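Putative glycosidase ph117-related (PDB 5A7V) probably cleaves or phosphorolyses beta-mannosidic linkages as a GH130 family enzyme, and binds mannose units in a central pocket. Local coordinates at residues N289-A294 / T302-A307. Numbering follows the deposited sequence.
With MAN (alpha-D-mannopyranose), chain E.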
ATOM      1  N   ASN A 289      -7.667  -1.621   0.404  1.00  7.31           N
ATOM      2  CA  ASN A 289      -8.056  -1.171   1.741  1.00  7.87           C
ATOM      3  C   ASN A 289      -9.432  -0.547   1.710  1.00  7.68           C
ATOM      4  O   ASN A 289      -9.668   0.400   0.987  1.00 10.32           O
ATOM      5  CB  ASN A 289      -6.994  -0.156   2.200  1.00  9.02           C
ATOM      6  CG  ASN A 289      -5.639  -0.813   2.356  1.00  8.13           C
ATOM      7  OD1 ASN A 289      -5.442  -1.625   3.229  1.00  8.85           O
ATOM      8  ND2 ASN A 289      -4.681  -0.468   1.459  1.00  9.75           N
ATOM      9  N   GLY A 290     -10.334  -1.120   2.509  1.00  8.30           N
ATOM     10  CA  GLY A 290     -11.665  -0.526   2.644  1.00  8.91           C
ATOM     11  C   GLY A 290     -11.776   0.309   3.896  1.00  8.85           C
ATOM     12  O   GLY A 290     -11.291  -0.115   4.941  1.00 14.80           O
ATOM     13  N   LYS A 291     -12.455   1.437   3.825  1.00  8.14           N
ATOM     14  CA  LYS A 291     -12.786   2.210   5.039  1.00  8.19           C
ATOM     15  C   LYS A 291     -14.304   2.064   5.271  1.00  7.92           C
ATOM     16  O   LYS A 291     -15.124   2.276   4.373  1.00  8.43           O
ATOM     17  CB  LYS A 291     -12.420   3.693   4.906  1.00  9.11           C
ATOM     18  CG  LYS A 291     -12.761   4.486   6.145  1.00  9.82           C
ATOM     19  CD  LYS A 291     -12.343   5.959   6.043  1.00 10.15           C
ATOM     20  CE  LYS A 291     -12.728   6.709   7.317  1.00 10.86           C
ATOM     21  NZ  LYS A 291     -12.249   8.104   7.277  1.00 15.00           N
ATOM     22  N   ASN A 292     -14.649   1.678   6.502  1.00  7.99           N
ATOM     23  CA  ASN A 292     -16.050   1.428   6.876  1.00  7.92           C
ATOM     24  C   ASN A 292     -16.778   2.729   7.245  1.00  7.82           C
ATOM     25  O   ASN A 292     -16.416   3.423   8.200  1.00  9.90           O
ATOM     26  CB  ASN A 292     -16.077   0.441   8.032  1.00  8.43           C
ATOM     27  CG  ASN A 292     -17.471  -0.128   8.288  1.00  8.00           C
ATOM     28  OD1 ASN A 292     -18.229  -0.387   7.358  1.00  9.06           O
ATOM     29  ND2 ASN A 292     -17.778  -0.380   9.579  1.00  9.34           N
ATOM     30  N   SER A 293     -17.801   3.075   6.476  1.00  8.41           N
ATOM     31  CA  SER A 293     -18.621   4.233   6.756  1.00  8.56           C
ATOM     32  C   SER A 293     -19.503   4.053   7.999  1.00  9.49           C
ATOM     33  O   SER A 293     -20.202   3.036   8.108  1.00  9.70           O
ATOM     34  CB  SER A 293     -19.571   4.477   5.553  1.00  9.18           C
ATOM     35  OG  SER A 293     -20.533   5.494   5.848  1.00 10.14           O
ATOM     36  N   ALA A 294     -19.431   4.999   8.925  1.00 10.10           N
ATOM     37  CA  ALA A 294     -20.330   4.919  10.116  1.00  9.91           C
ATOM     38  C   ALA A 294     -21.790   4.884   9.689  1.00 10.08           C
ATOM     39  O   ALA A 294     -22.620   4.245  10.358  1.00 11.15           O
ATOM     40  CB  ALA A 294     -20.057   6.123  11.000  1.00 12.10           C
ATOM     41  N   THR A 302     -16.170  -1.979  13.268  1.00 10.07           N
ATOM     42  CA  THR A 302     -15.966  -0.659  13.854  1.00 11.22           C
ATOM     43  C   THR A 302     -16.157   0.461  12.856  1.00  9.27           C
ATOM     44  O   THR A 302     -15.554   0.430  11.763  1.00  9.27           O
ATOM     45  CB  THR A 302     -14.506  -0.621  14.458  1.00 12.93           C
ATOM     46  OG1 THR A 302     -14.354  -1.711  15.379  1.00 17.96           O
ATOM     47  CG2 THR A 302     -14.172   0.684  15.087  1.00 14.84           C
ATOM     48  N   ALA A 303     -16.917   1.495  13.163  1.00 10.12           N
ATOM     49  CA  ALA A 303     -17.067   2.660  12.313  1.00 10.34           C
ATOM     50  C   ALA A 303     -15.667   3.214  12.035  1.00  8.80           C
ATOM     51  O   ALA A 303     -14.833   3.353  12.942  1.00 10.34           O
ATOM     52  CB  ALA A 303     -17.931   3.711  12.976  1.00 10.48           C
ATOM     53  N   ASN A 304     -15.406   3.535  10.765  1.00  8.12           N
ATOM     54  CA  ASN A 304     -14.178   4.233  10.290  1.00  8.76           C
ATOM     55  C   ASN A 304     -12.943   3.357  10.293  1.00  8.68           C
ATOM     56  O   ASN A 304     -11.861   3.860   9.984  1.00  9.64           O
ATOM     57  CB  ASN A 304     -13.979   5.543  11.087  1.00 10.82           C
ATOM     58  CG  ASN A 304     -15.076   6.540  10.766  1.00 11.37           C
ATOM     59  OD1 ASN A 304     -15.267   6.884   9.602  1.00 13.38           O
ATOM     60  ND2 ASN A 304     -15.848   6.942  11.757  1.00 14.19           N
ATOM     61  N   VAL A 305     -13.070   2.070  10.581  1.00  7.73           N
ATOM     62  CA  VAL A 305     -11.895   1.181  10.499  1.00  8.27           C
ATOM     63  C   VAL A 305     -11.477   0.985   9.041  1.00  8.37           C
ATOM     64  O   VAL A 305     -12.308   0.954   8.144  1.00  8.63           O
ATOM     65  CB  VAL A 305     -12.176  -0.171  11.197  1.00  9.02           C
ATOM     66  CG1 VAL A 305     -13.077  -1.070  10.378  1.00  9.00           C
ATOM     67  CG2 VAL A 305     -10.914  -0.896  11.623  1.00  9.39           C
ATOM     68  N   TYR A 306     -10.162   0.780   8.850  1.00  7.96           N
ATOM     69  CA  TYR A 306      -9.631   0.279   7.551  1.00  7.79           C
ATOM     70  C   TYR A 306      -9.352  -1.215   7.673  1.00  7.81           C
ATOM     71  O   TYR A 306      -8.553  -1.646   8.515  1.00  9.23           O
ATOM     72  CB  TYR A 306      -8.363   0.991   7.118  1.00  8.36           C
ATOM     73  CG  TYR A 306      -8.501   2.381   6.617  1.00  8.69           C
ATOM     74  CD1 TYR A 306      -8.877   3.457   7.439  1.00  9.01           C
ATOM     75  CD2 TYR A 306      -8.195   2.684   5.279  1.00  8.75           C
ATOM     76  CE1 TYR A 306      -8.938   4.750   6.959  1.00  8.79           C
ATOM     77  CE2 TYR A 306      -8.249   3.968   4.802  1.00  8.89           C
ATOM     78  CZ  TYR A 306      -8.580   5.013   5.641  1.00  8.76           C
ATOM     79  OH  TYR A 306      -8.606   6.317   5.185  1.00  9.94           O
ATOM     80  N   ALA A 307     -10.064  -1.991   6.858  1.00  7.88           N
ATOM     81  CA  ALA A 307      -9.888  -3.429   6.769  1.00  8.23           C
ATOM     82  C   ALA A 307      -9.727  -3.836   5.282  1.00  8.00           C
ATOM     83  O   ALA A 307     -10.261  -3.154   4.408  1.00  9.09           O
ATOM     84  CB  ALA A 307     -11.062  -4.162   7.424  1.00  8.94           C
TER
HETATM   85  C1  MAN E1386      -5.460   7.420   3.806  1.00 14.34           C
HETATM   86  C2  MAN E1386      -4.315   6.455   3.431  1.00 14.18           C
HETATM   87  C3  MAN E1386      -3.124   6.388   4.408  1.00 13.00           C
HETATM   88  C4  MAN E1386      -3.603   6.361   5.871  1.00 12.88           C
HETATM   89  C5  MAN E1386      -5.136   6.433   6.001  1.00 15.05           C
HETATM   90  C6  MAN E1386      -5.599   6.573   7.469  1.00 15.04           C
HETATM   91  O1  MAN E1386      -6.794   7.019   3.175  1.00 14.66           O
HETATM   92  O2  MAN E1386      -3.854   6.893   2.145  1.00 16.79           O
HETATM   93  O3  MAN E1386      -2.251   7.493   4.281  1.00 12.61           O
HETATM   94  O4  MAN E1386      -3.060   5.186   6.439  1.00 12.37           O
HETATM   95  O5  MAN E1386      -5.569   7.602   5.235  1.00 13.86           O
HETATM   96  O6  MAN E1386      -5.107   7.807   8.009  1.00 13.68           O
HETATM   97  O   HOH W   1      -9.352   8.413   6.749  1.00 14.58           O
HETATM   98  O   HOH W   2     -14.930   9.427   8.386  1.00 20.31           O
HETATM   99  O   HOH W   3     -17.743   7.242   8.440  1.00 14.98           O
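Lys291 lies across one face of the Tyr306 ring, with CB 4.0 Å from the ring centroid and only 8° off the normal, a CH-pi contact. From there the chain runs out fully extended, CG anti to the backbone N (chi1 180°), so that CD stays over the same face, above the CE1 rim, and Lys291 CE crosses the end of Asn304 at a slant, 3.4 Å from Asn304 OD1. The ammonium group and Asn304 OD1 do not bond directly; one water accepts from Lys291 NZ and donates to OD1, and a second joins NZ to Tyr306 OH, lying in the plane of the ring at its edge. Asn304 OD1 takes another water proton, from a water that also accepts the N-H of Ala294.

Beneath these side chains the backbones pair antiparallel. Gly290 and Ala307 exchange two hydrogen bonds, while Lys291 and Tyr306 form the adjoining non-hydrogen-bonded pair and point to the same face. Beyond the strand ends, Asn292 N donates to Val305 O at 2.9 Å and Asn292 O receives Asn304 N. The Asn292 side chain bends toward the type II turn Thr302-Val305. Its ND2 reaches Thr302 O at 3.2 Å, nearly straight at the hydrogen (175°) but from above the carbonyl plane, whereas Val305 N arrives from the opposite face. Asn292 OD1 accepts from Asp298 N, tying the side chain to the intervening loop as well.

Tyr306 OH lies 2.8 Å from mannose O1, and the rings of Tyr306 and Tyr342 meet edge-to-face. Glu272 and Asp367 are among the other residues hydrogen-bonded to this sugar. Strands 283-291 and 306-314 thus form a beta hairpin in a blade of the five-bladed beta-propeller of GH130 enzymes, placing an aromatic residue in the central mannose pocket.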